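Local coordinates for protein probable threonyl-tRNA synthetase 1 (Aeropyrum pernix, PDB 3A32) that probably attaches threonine to tRNA(Thr) after activating it with ATP, as a zinc-binding class II aminoacyl-tRNA synthetase that lacks an editing domain, at residues Ser78-Leu81 and Phe82-Ser85; Ala106-Pro109 and Met110-Pro113; Lys61-Arg65 and Arg66-Val70; Gln282-Phe285 and Asn286-Arg289. One frame throughout, in Å; residues are numbered along the deposited sequence.

Contact 1: Ser78-Leu81 and Phe82-Ser85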
loop_
_atom_site.group_PDB
_atom_site.type_symbol
_atom_site.label_atom_id
_atom_site.label_comp_id
_atom_site.label_asym_id
_atom_site.label_seq_id
_atom_site.Cartn_x
_atom_site.Cartn_y
_atom_site.Cartn_z
ATOM N N SER A 78 -17.934 13.887 -3.701
ATOM C CA SER A 78 -19.203 14.603 -3.684
ATOM C C SER A 78 -20.259 13.561 -3.495
ATOM O O SER A 78 -20.149 12.458 -4.060
ATOM C CB SER A 78 -19.435 15.308 -5.036
ATOM O OG SER A 78 -20.779 15.777 -5.203
ATOM N N THR A 79 -21.324 13.908 -2.760
ATOM C CA THR A 79 -22.453 12.995 -2.676
ATOM C C THR A 79 -23.210 12.803 -3.982
ATOM O O THR A 79 -24.052 11.884 -4.079
ATOM C CB THR A 79 -23.426 13.362 -1.562
ATOM O OG1 THR A 79 -23.706 14.777 -1.594
ATOM C CG2 THR A 79 -22.852 12.939 -0.203
ATOM N N GLU A 80 -22.931 13.628 -4.996
ATOM C CA GLU A 80 -23.467 13.336 -6.338
ATOM C C GLU A 80 -23.072 11.921 -6.769
ATOM O O GLU A 80 -23.814 11.202 -7.442
ATOM C CB GLU A 80 -22.979 14.322 -7.387
ATOM C CG GLU A 80 -23.400 15.756 -7.148
ATOM C CD GLU A 80 -24.911 15.916 -7.033
ATOM O OE1 GLU A 80 -25.578 15.386 -7.942
ATOM O OE2 GLU A 80 -25.404 16.543 -6.038
ATOM N N LEU A 81 -21.893 11.500 -6.354
ATOM C CA LEU A 81 -21.430 10.199 -6.770
ATOM C C LEU A 81 -22.367 9.108 -6.230
ATOM O O LEU A 81 -22.683 8.148 -6.948
ATOM C CB LEU A 81 -19.969 9.977 -6.345
ATOM C CG LEU A 81 -19.362 8.638 -6.734
ATOM C CD1 LEU A 81 -19.381 8.421 -8.245
ATOM C CD2 LEU A 81 -17.944 8.560 -6.170
ATOM N N PHE A 82 -22.804 9.290 -4.984
ATOM C CA PHE A 82 -23.626 8.315 -4.277
ATOM C C PHE A 82 -25.122 8.551 -4.516
ATOM O O PHE A 82 -25.907 7.625 -4.348
ATOM C CB PHE A 82 -23.253 8.246 -2.781
ATOM C CG PHE A 82 -21.768 8.027 -2.552
ATOM C CD1 PHE A 82 -21.159 6.806 -2.902
ATOM C CD2 PHE A 82 -20.972 9.044 -2.038
ATOM C CE1 PHE A 82 -19.748 6.628 -2.731
ATOM C CE2 PHE A 82 -19.587 8.840 -1.837
ATOM C CZ PHE A 82 -18.983 7.635 -2.210
ATOM N N LYS A 83 -25.500 9.754 -4.941
ATOM C CA LYS A 83 -26.849 10.009 -5.470
ATOM C C LYS A 83 -27.107 9.208 -6.754
ATOM O O LYS A 83 -28.174 8.606 -6.886
ATOM C CB LYS A 83 -27.071 11.502 -5.760
ATOM C CG LYS A 83 -27.231 12.354 -4.477
ATOM C CD LYS A 83 -27.390 13.840 -4.783
ATOM C CE LYS A 83 -27.542 14.695 -3.519
ATOM N NZ LYS A 83 -27.687 16.161 -3.906
ATOM N N VAL A 84 -26.137 9.187 -7.687
ATOM C CA VAL A 84 -26.278 8.421 -8.944
ATOM C C VAL A 84 -26.360 6.928 -8.687
ATOM O O VAL A 84 -27.124 6.226 -9.328
ATOM C CB VAL A 84 -25.144 8.731 -9.983
ATOM C CG1 VAL A 84 -25.275 7.795 -11.191
ATOM C CG2 VAL A 84 -25.197 10.247 -10.434
ATOM N N SER A 85 -25.594 6.448 -7.714
ATOM C CA SER A 85 -25.522 5.003 -7.477
ATOM C C SER A 85 -26.767 4.222 -6.981
ATOM O O SER A 85 -26.768 3.004 -7.038
ATOM C CB SER A 85 -24.195 4.573 -6.832
ATOM O OG SER A 85 -23.892 5.289 -5.674
#

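Contact 2: Ala106-Pro109 and Met110-Pro113. With ZN (zinc ion), chain G.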
loop_
_atom_site.group_PDB
_atom_site.type_symbol
_atom_site.label_atom_id
_atom_site.label_comp_id
_atom_site.label_asym_id
_atom_site.label_seq_id
_atom_site.Cartn_x
_atom_site.Cartn_y
_atom_site.Cartn_z
ATOM N N ALA A 106 -18.938 13.155 1.184
ATOM C CA ALA A 106 -18.979 12.016 2.053
ATOM C C ALA A 106 -17.591 11.374 2.097
ATOM O O ALA A 106 -16.856 11.387 1.104
ATOM C CB ALA A 106 -19.981 10.989 1.512
ATOM N N VAL A 107 -17.263 10.786 3.247
ATOM C CA VAL A 107 -16.199 9.831 3.340
ATOM C C VAL A 107 -16.759 8.569 2.680
ATOM O O VAL A 107 -17.894 8.117 2.990
ATOM C CB VAL A 107 -15.792 9.606 4.828
ATOM C CG1 VAL A 107 -14.585 8.701 4.937
ATOM C CG2 VAL A 107 -15.486 10.989 5.492
ATOM N N LYS A 108 -16.001 8.047 1.718
ATOM C CA LYS A 108 -16.383 6.901 0.906
ATOM C C LYS A 108 -16.793 5.717 1.792
ATOM O O LYS A 108 -15.995 5.268 2.644
ATOM C CB LYS A 108 -15.168 6.518 0.056
ATOM C CG LYS A 108 -15.309 5.356 -0.862
ATOM C CD LYS A 108 -14.050 5.142 -1.730
ATOM C CE LYS A 108 -12.844 4.662 -0.921
ATOM N NZ LYS A 108 -11.730 4.378 -1.887
ATOM N N PRO A 109 -18.044 5.228 1.625
ATOM C CA PRO A 109 -18.440 3.966 2.289
ATOM C C PRO A 109 -18.260 2.724 1.405
ATOM O O PRO A 109 -18.262 1.593 1.912
ATOM C CB PRO A 109 -19.938 4.199 2.596
ATOM C CG PRO A 109 -20.423 5.109 1.479
ATOM C CD PRO A 109 -19.189 5.834 0.899
ATOM N N MET A 110 -18.106 2.924 0.092
ATOM C CA MET A 110 -17.909 1.812 -0.832
ATOM C C MET A 110 -17.109 2.283 -2.018
ATOM O O MET A 110 -17.177 3.472 -2.355
ATOM C CB MET A 110 -19.273 1.288 -1.307
ATOM C CG MET A 110 -20.165 2.305 -2.044
ATOM S SD MET A 110 -21.956 1.817 -2.049
ATOM C CE MET A 110 -21.867 0.158 -1.310
ATOM N N ASN A 111 -16.363 1.371 -2.659
ATOM C CA ASN A 111 -15.490 1.745 -3.820
ATOM C C ASN A 111 -16.175 1.654 -5.156
ATOM O O ASN A 111 -15.693 2.229 -6.140
ATOM C CB ASN A 111 -14.229 0.898 -3.904
ATOM C CG ASN A 111 -13.482 0.817 -2.598
ATOM O OD1 ASN A 111 -13.302 -0.261 -2.030
ATOM N ND2 ASN A 111 -13.033 1.938 -2.119
ATOM N N CYS A 112 -17.294 0.927 -5.193
ATOM C CA CYS A 112 -18.057 0.643 -6.440
ATOM C C CYS A 112 -18.255 1.762 -7.469
ATOM O O CYS A 112 -17.979 1.531 -8.649
ATOM C CB CYS A 112 -19.444 -0.008 -6.125
ATOM S SG CYS A 112 -19.581 -0.779 -4.469
ATOM N N PRO A 113 -18.866 2.909 -7.065
ATOM C CA PRO A 113 -19.077 4.034 -7.984
ATOM C C PRO A 113 -17.772 4.581 -8.560
ATOM O O PRO A 113 -17.734 4.931 -9.751
ATOM C CB PRO A 113 -19.778 5.086 -7.103
ATOM C CG PRO A 113 -20.454 4.279 -5.978
ATOM C CD PRO A 113 -19.498 3.132 -5.746
HETATM ZN ZN ZN G . -18.973 -2.946 -4.854
HETATM O O HOH W 1 -17.916 -4.079 -3.553
#

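Contact 3: Lys61-Arg65 and Arg66-Val70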
loop_
_atom_site.group_PDB
_atom_site.type_symbol
_atom_site.label_atom_id
_atom_site.label_comp_id
_atom_site.label_asym_id
_atom_site.label_seq_id
_atom_site.Cartn_x
_atom_site.Cartn_y
_atom_site.Cartn_z
ATOM N N LYS A 61 -0.672 -7.593 -6.048
ATOM C CA LYS A 61 0.075 -8.408 -7.018
ATOM C C LYS A 61 -0.617 -9.702 -7.406
ATOM O O LYS A 61 -0.585 -10.070 -8.599
ATOM C CB LYS A 61 1.514 -8.680 -6.527
ATOM C CG LYS A 61 2.351 -7.384 -6.387
ATOM C CD LYS A 61 3.698 -7.588 -5.703
ATOM C CE LYS A 61 4.445 -6.270 -5.721
ATOM N NZ LYS A 61 5.785 -6.334 -5.058
ATOM N N PHE A 62 -1.229 -10.389 -6.426
ATOM C CA PHE A 62 -2.064 -11.578 -6.712
ATOM C C PHE A 62 -3.169 -11.259 -7.725
ATOM O O PHE A 62 -3.353 -11.980 -8.712
ATOM C CB PHE A 62 -2.681 -12.186 -5.451
ATOM C CG PHE A 62 -3.672 -13.319 -5.744
ATOM C CD1 PHE A 62 -3.235 -14.526 -6.331
ATOM C CD2 PHE A 62 -5.028 -13.178 -5.440
ATOM C CE1 PHE A 62 -4.153 -15.563 -6.626
ATOM C CE2 PHE A 62 -5.955 -14.186 -5.731
ATOM C CZ PHE A 62 -5.511 -15.402 -6.313
ATOM N N HIS A 63 -3.868 -10.138 -7.498
ATOM C CA HIS A 63 -4.901 -9.717 -8.410
ATOM C C HIS A 63 -4.406 -9.272 -9.751
ATOM O O HIS A 63 -4.986 -9.643 -10.772
ATOM C CB HIS A 63 -5.812 -8.708 -7.736
ATOM C CG HIS A 63 -6.722 -9.357 -6.736
ATOM N ND1 HIS A 63 -6.329 -9.655 -5.447
ATOM C CD2 HIS A 63 -7.989 -9.812 -6.858
ATOM C CE1 HIS A 63 -7.344 -10.193 -4.795
ATOM N NE2 HIS A 63 -8.346 -10.352 -5.642
ATOM N N ALA A 64 -3.314 -8.525 -9.780
ATOM C CA ALA A 64 -2.720 -8.155 -11.074
ATOM C C ALA A 64 -2.308 -9.395 -11.955
ATOM O O ALA A 64 -2.525 -9.405 -13.174
ATOM C CB ALA A 64 -1.604 -7.191 -10.879
ATOM N N ARG A 65 -1.794 -10.455 -11.333
ATOM C CA ARG A 65 -1.415 -11.688 -12.021
ATOM C C ARG A 65 -2.587 -12.550 -12.542
ATOM O O ARG A 65 -2.411 -13.359 -13.456
ATOM C CB ARG A 65 -0.572 -12.527 -11.052
ATOM C CG ARG A 65 0.816 -11.937 -10.925
ATOM C CD ARG A 65 1.523 -12.278 -9.659
ATOM N NE ARG A 65 1.733 -13.716 -9.466
ATOM C CZ ARG A 65 2.670 -14.451 -10.074
ATOM N NH1 ARG A 65 3.506 -13.891 -10.955
ATOM N NH2 ARG A 65 2.765 -15.757 -9.780
ATOM N N ARG A 66 -3.749 -12.390 -11.914
ATOM C CA ARG A 66 -4.994 -13.003 -12.269
ATOM C C ARG A 66 -5.825 -12.143 -13.248
ATOM O O ARG A 66 -6.927 -12.514 -13.571
ATOM C CB ARG A 66 -5.829 -13.241 -10.975
ATOM C CG ARG A 66 -5.180 -14.167 -9.892
ATOM C CD ARG A 66 -5.059 -15.639 -10.308
ATOM N NE ARG A 66 -6.391 -16.123 -10.640
ATOM C CZ ARG A 66 -6.762 -17.405 -10.816
ATOM N NH1 ARG A 66 -5.885 -18.401 -10.683
ATOM N NH2 ARG A 66 -8.041 -17.677 -11.110
ATOM N N GLY A 67 -5.313 -11.002 -13.689
ATOM C CA GLY A 67 -5.965 -10.233 -14.730
ATOM C C GLY A 67 -6.786 -9.034 -14.284
ATOM O O GLY A 67 -7.563 -8.481 -15.098
ATOM N N TYR A 68 -6.656 -8.637 -13.019
ATOM C CA TYR A 68 -7.351 -7.463 -12.514
ATOM C C TYR A 68 -6.439 -6.292 -12.673
ATOM O O TYR A 68 -5.259 -6.378 -12.447
ATOM C CB TYR A 68 -7.683 -7.559 -11.009
ATOM C CG TYR A 68 -8.686 -8.626 -10.597
ATOM C CD1 TYR A 68 -10.000 -8.292 -10.218
ATOM C CD2 TYR A 68 -8.290 -9.993 -10.530
ATOM C CE1 TYR A 68 -10.895 -9.280 -9.834
ATOM C CE2 TYR A 68 -9.180 -10.994 -10.149
ATOM C CZ TYR A 68 -10.469 -10.641 -9.802
ATOM O OH TYR A 68 -11.307 -11.656 -9.402
ATOM N N TYR A 69 -7.013 -5.166 -13.023
ATOM C CA TYR A 69 -6.301 -3.926 -12.939
ATOM C C TYR A 69 -6.336 -3.475 -11.496
ATOM O O TYR A 69 -7.403 -3.435 -10.896
ATOM C CB TYR A 69 -7.021 -2.924 -13.757
ATOM C CG TYR A 69 -7.189 -3.290 -15.190
ATOM C CD1 TYR A 69 -6.078 -3.465 -16.026
ATOM C CD2 TYR A 69 -8.481 -3.374 -15.762
ATOM C CE1 TYR A 69 -6.250 -3.781 -17.376
ATOM C CE2 TYR A 69 -8.650 -3.672 -17.098
ATOM C CZ TYR A 69 -7.540 -3.865 -17.892
ATOM O OH TYR A 69 -7.710 -4.141 -19.208
ATOM N N VAL A 70 -5.175 -3.137 -10.939
ATOM C CA VAL A 70 -5.165 -2.596 -9.586
ATOM C C VAL A 70 -5.296 -1.105 -9.574
ATOM O O VAL A 70 -4.699 -0.413 -10.414
ATOM C CB VAL A 70 -3.993 -3.109 -8.722
ATOM C CG1 VAL A 70 -4.017 -4.696 -8.763
ATOM C CG2 VAL A 70 -2.681 -2.527 -9.152
#

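Contact 4: Gln282-Phe285 and Asn286-Arg289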
loop_
_atom_site.group_PDB
_atom_site.type_symbol
_atom_site.label_atom_id
_atom_site.label_comp_id
_atom_site.label_asym_id
_atom_site.label_seq_id
_atom_site.Cartn_x
_atom_site.Cartn_y
_atom_site.Cartn_z
ATOM N N GLN A 282 -21.382 -10.914 -5.537
ATOM C CA GLN A 282 -22.653 -10.207 -5.587
ATOM C C GLN A 282 -22.940 -9.498 -6.938
ATOM O O GLN A 282 -22.286 -8.523 -7.306
ATOM C CB GLN A 282 -22.672 -9.183 -4.440
ATOM C CG GLN A 282 -23.874 -8.247 -4.472
ATOM C CD GLN A 282 -25.119 -8.923 -3.924
ATOM O OE1 GLN A 282 -25.161 -9.280 -2.745
ATOM N NE2 GLN A 282 -26.154 -9.081 -4.775
ATOM N N PHE A 283 -23.894 -10.039 -7.678
ATOM C CA PHE A 283 -24.558 -9.385 -8.798
ATOM C C PHE A 283 -25.386 -8.158 -8.450
ATOM O O PHE A 283 -25.958 -8.032 -7.355
ATOM C CB PHE A 283 -25.483 -10.394 -9.478
ATOM C CG PHE A 283 -24.744 -11.485 -10.186
ATOM C CD1 PHE A 283 -24.568 -11.437 -11.570
ATOM C CD2 PHE A 283 -24.203 -12.554 -9.467
ATOM C CE1 PHE A 283 -23.848 -12.449 -12.230
ATOM C CE2 PHE A 283 -23.517 -13.570 -10.106
ATOM C CZ PHE A 283 -23.323 -13.524 -11.492
ATOM N N ASP A 284 -25.505 -7.299 -9.443
ATOM C CA ASP A 284 -26.055 -5.995 -9.269
ATOM C C ASP A 284 -26.758 -5.619 -10.567
ATOM O O ASP A 284 -26.132 -5.581 -11.648
ATOM C CB ASP A 284 -24.946 -5.014 -8.891
ATOM C CG ASP A 284 -25.478 -3.732 -8.298
ATOM O OD1 ASP A 284 -26.512 -3.219 -8.821
ATOM O OD2 ASP A 284 -24.853 -3.233 -7.316
ATOM N N PHE A 285 -28.072 -5.412 -10.438
ATOM C CA PHE A 285 -28.996 -5.026 -11.537
ATOM C C PHE A 285 -29.331 -3.535 -11.425
ATOM O O PHE A 285 -29.843 -2.913 -12.354
ATOM C CB PHE A 285 -30.265 -5.889 -11.458
ATOM C CG PHE A 285 -29.969 -7.370 -11.572
ATOM C CD1 PHE A 285 -28.925 -7.827 -12.428
ATOM C CD2 PHE A 285 -30.693 -8.299 -10.855
ATOM C CE1 PHE A 285 -28.632 -9.160 -12.529
ATOM C CE2 PHE A 285 -30.416 -9.681 -10.985
ATOM C CZ PHE A 285 -29.390 -10.106 -11.798
ATOM N N ASN A 286 -28.968 -2.967 -10.287
ATOM C CA ASN A 286 -29.136 -1.578 -10.013
ATOM C C ASN A 286 -28.077 -0.702 -10.708
ATOM O O ASN A 286 -28.445 0.225 -11.449
ATOM C CB ASN A 286 -29.134 -1.373 -8.497
ATOM C CG ASN A 286 -29.340 0.089 -8.095
ATOM O OD1 ASN A 286 -30.293 0.746 -8.532
ATOM N ND2 ASN A 286 -28.464 0.587 -7.211
ATOM N N LEU A 287 -26.788 -0.983 -10.456
ATOM C CA LEU A 287 -25.658 -0.161 -10.945
ATOM C C LEU A 287 -25.604 -0.023 -12.459
ATOM O O LEU A 287 -25.330 1.052 -12.944
ATOM C CB LEU A 287 -24.282 -0.684 -10.427
ATOM C CG LEU A 287 -23.766 -0.396 -9.005
ATOM C CD1 LEU A 287 -22.383 -1.042 -8.687
ATOM C CD2 LEU A 287 -23.819 1.127 -8.587
ATOM N N PRO A 288 -25.800 -1.122 -13.216
ATOM C CA PRO A 288 -25.819 -0.963 -14.679
ATOM C C PRO A 288 -26.964 -0.111 -15.236
ATOM O O PRO A 288 -26.858 0.409 -16.367
ATOM C CB PRO A 288 -25.936 -2.402 -15.207
ATOM C CG PRO A 288 -26.377 -3.234 -14.045
ATOM C CD PRO A 288 -25.929 -2.534 -12.799
ATOM N N ARG A 289 -28.056 -0.005 -14.470
ATOM C CA ARG A 289 -29.136 0.947 -14.760
ATOM C C ARG A 289 -28.722 2.382 -14.347
ATOM O O ARG A 289 -28.799 3.319 -15.154
ATOM C CB ARG A 289 -30.464 0.512 -14.073
ATOM C CG ARG A 289 -31.204 -0.638 -14.831
ATOM C CD ARG A 289 -32.481 -1.106 -14.081
ATOM N NE ARG A 289 -33.261 -2.081 -14.848
ATOM C CZ ARG A 289 -33.009 -3.380 -14.893
ATOM N NH1 ARG A 289 -31.980 -3.898 -14.215
ATOM N NH2 ARG A 289 -33.761 -4.155 -15.654
HETATM O O HOH W 2 -26.185 -1.101 -6.038
#

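Contact 1: Ser78-Leu81 and Phe82-Ser85
Glu-80 and Lys-83 form a salt bridge on the helix 80-84, with OE2 of Glu-80 3.1 Å from NZ of Lys-83. The ammonium meets OE2 on its syn side, 29° out of the carboxylate plane. The Glu-80 chain bends at chi2 (-56°) and brings its carboxylate to the lysine, which is extended beyond CG.

Backbone bonds build the turn. Lys-83 N donates to Thr-79 O at 2.7 Å, and Val-84 N donates to Glu-80 O at 3.1 Å. Ahead of the turn, OG of Ser-78 accepts from Glu-80 N at 3.0 Å, a capping bond. OG1 of Thr-79 is engaged with Glu-104 on the strand 103-107.

The apolar part is the pair Leu-81 and Phe-82. CD2 of Leu-81 sits over one face of the phenyl ring, 4.2 Å from CZ of Phe-82. The ring also packs on Met-95 and Ala-106. Leu-81 and Val-84 meet Phe-36 of the second subunit.

The chemistry is divided. The ion pair stays at the more exposed side of this short helix, while its apolar side chains serve the protein interior and the dimer interface.

Contact 2: Ala106-Pro109 and Met110-Pro113
Between Lys-108 and Met-110 the backbone leaves the strand 103-107, passes through Pro-109 and an extended Met-110 (phi -152°, psi 153°), and turns into the helix 112-126. This strand-to-helix connection belongs to the class II synthetase core and delivers a zinc ligand, Cys-112.

The aliphatic part of Lys-108 packs against the backbone of Met-110. CG of Lys-108 is 3.0 Å from O of Met-110, and CD follows at 3.6 Å from the same oxygen. The lysine sets out with CG anti to its own N (chi1 180°). A bend at chi3 then turns the end of the chain beside Asn-111, and the two side chains cross at a slant. NZ of Lys-108 has weak bonds to Thr-73 OG1 and Pro-74 O, and a long, weak ion pair with Glu-138.

O of Pro-109 accepts a hydrogen bond from Arg-144 NE. The proline ring packs on Phe-82 of the helix 80-84 and on Met-95.

The turn ends at the metal. SG of Cys-112 binds the zinc ion at 2.3 Å, and His-166 NE2 and His-310 ND1 are the other protein ligands. Water 1 completes the site, with its oxygen 2.0 Å from the zinc ion.

Contact 3: Lys61-Arg65 and Arg66-Val70
His-63 and Tyr-68 make an edge-to-face aromatic pair where the helix 48-65 gives way to the strand 69-70. This helix and strand match motif 1 of class II synthetases, which lies at the dimer interface. The ring centroids are 4.8 Å apart and the planes stand at 74°. CD2 of His-63 points at the middle of the tyrosine face, 3.6 Å above its plane. CG of Tyr-68 lies beside its own N (chi1 -66°), which turns the ring face to this edge.

This is the tight part. Gly-67, with phi 100°, closes the helix in a Schellman motif: Tyr-68 N donates to His-63 O at 3.0 Å, and Gly-67 N to Ala-64 O at 3.3 Å.

The side toward solvent is looser. Gly-67 is exposed and Arg-66 partly so. NE of Arg-66 has a long, weak ion pair with Glu-184. CG of Arg-66 still packs closely on the buried Phe-62, 3.9 Å from the centroid and over the ring face, a CH-pi contact.

OH of Tyr-68 is hydrogen-bonded to Glu-184 and Arg-311. Replacing Tyr-68 by an alanine would probably leave the His-63 edge without its aromatic face and these two charged groups without their shared hydroxyl.

His-63 ND1 is hydrogen-bonded to Leu-59 O and NE2 to Arg-311 NH1. The proton is therefore probably on ND1, with NE2 as acceptor.

Contact 4: Gln282-Phe285 and Asn286-Arg289
Helix capping and second-shell support of the zinc site meet in Asp-284, where the strand 273-284 leads into the helix 287-290 of the class II core. Its side chain caps the turn between them. OD1 of Asp-284 accepts from Leu-287 N at 2.8 Å in a nearly straight bond (170°). That donor approaches from above the carboxylate plane. Asn-286 N is a second, weak donor to the same OD1, at 2.9 Å.

The other oxygen serves different partners. OD2 of Asp-284 is hydrogen-bonded to NE2 of His-310, whose ND1 binds the zinc ion. Water 2 donates to this OD2 at 2.8 Å and accepts from ND2 of Asn-286 at 3.1 Å, so it bridges the two side chains. CG of Leu-287 lies 3.5 Å from OD2 of Asp-284. The first torsion of the aspartate (chi1 -163°) turns the carboxylate away from its own N and toward the helix start. Were Asp-284 replaced by an alanine, Leu-287 N would probably lose its capping acceptor and the zinc ligand His-310 the partner that helps fix its ring.

The rest of the turn is closed by packing and one more bond. CD of Pro-288 rests against O of Asp-284 at 3.3 Å. The ring of Phe-285 meets Trp-225 edge to face. The extended Arg-289 swings back over the turn to a salt bridge with Glu-224. The same NH1 of Arg-289 donates to O of Phe-285 at 3.0 Å, with that oxygen lying in the guanidinium plane.

Overall arrangement
Along the chain the order is contact 3, contact 1, contact 2, contact 4. Contacts 1, 2 and 4 cluster round the zinc site. The centres of contacts 1 and 2 are about 9 Å apart, and each is about 16 Å from contact 4. Pro-113 packs on Leu-81, and Leu-287 on Cys-112. Contacts 1 and 2 share the three-stranded sheet 76-78, 103-107 and 96-100. Contact 3 stands apart, its centre about 28 Å from that of contact 1, but it joins contact 4 at the large mixed sheet of the catalytic core. Contacts 1 and 3 both touch the second subunit. The set thus links the metal site with the dimer interface.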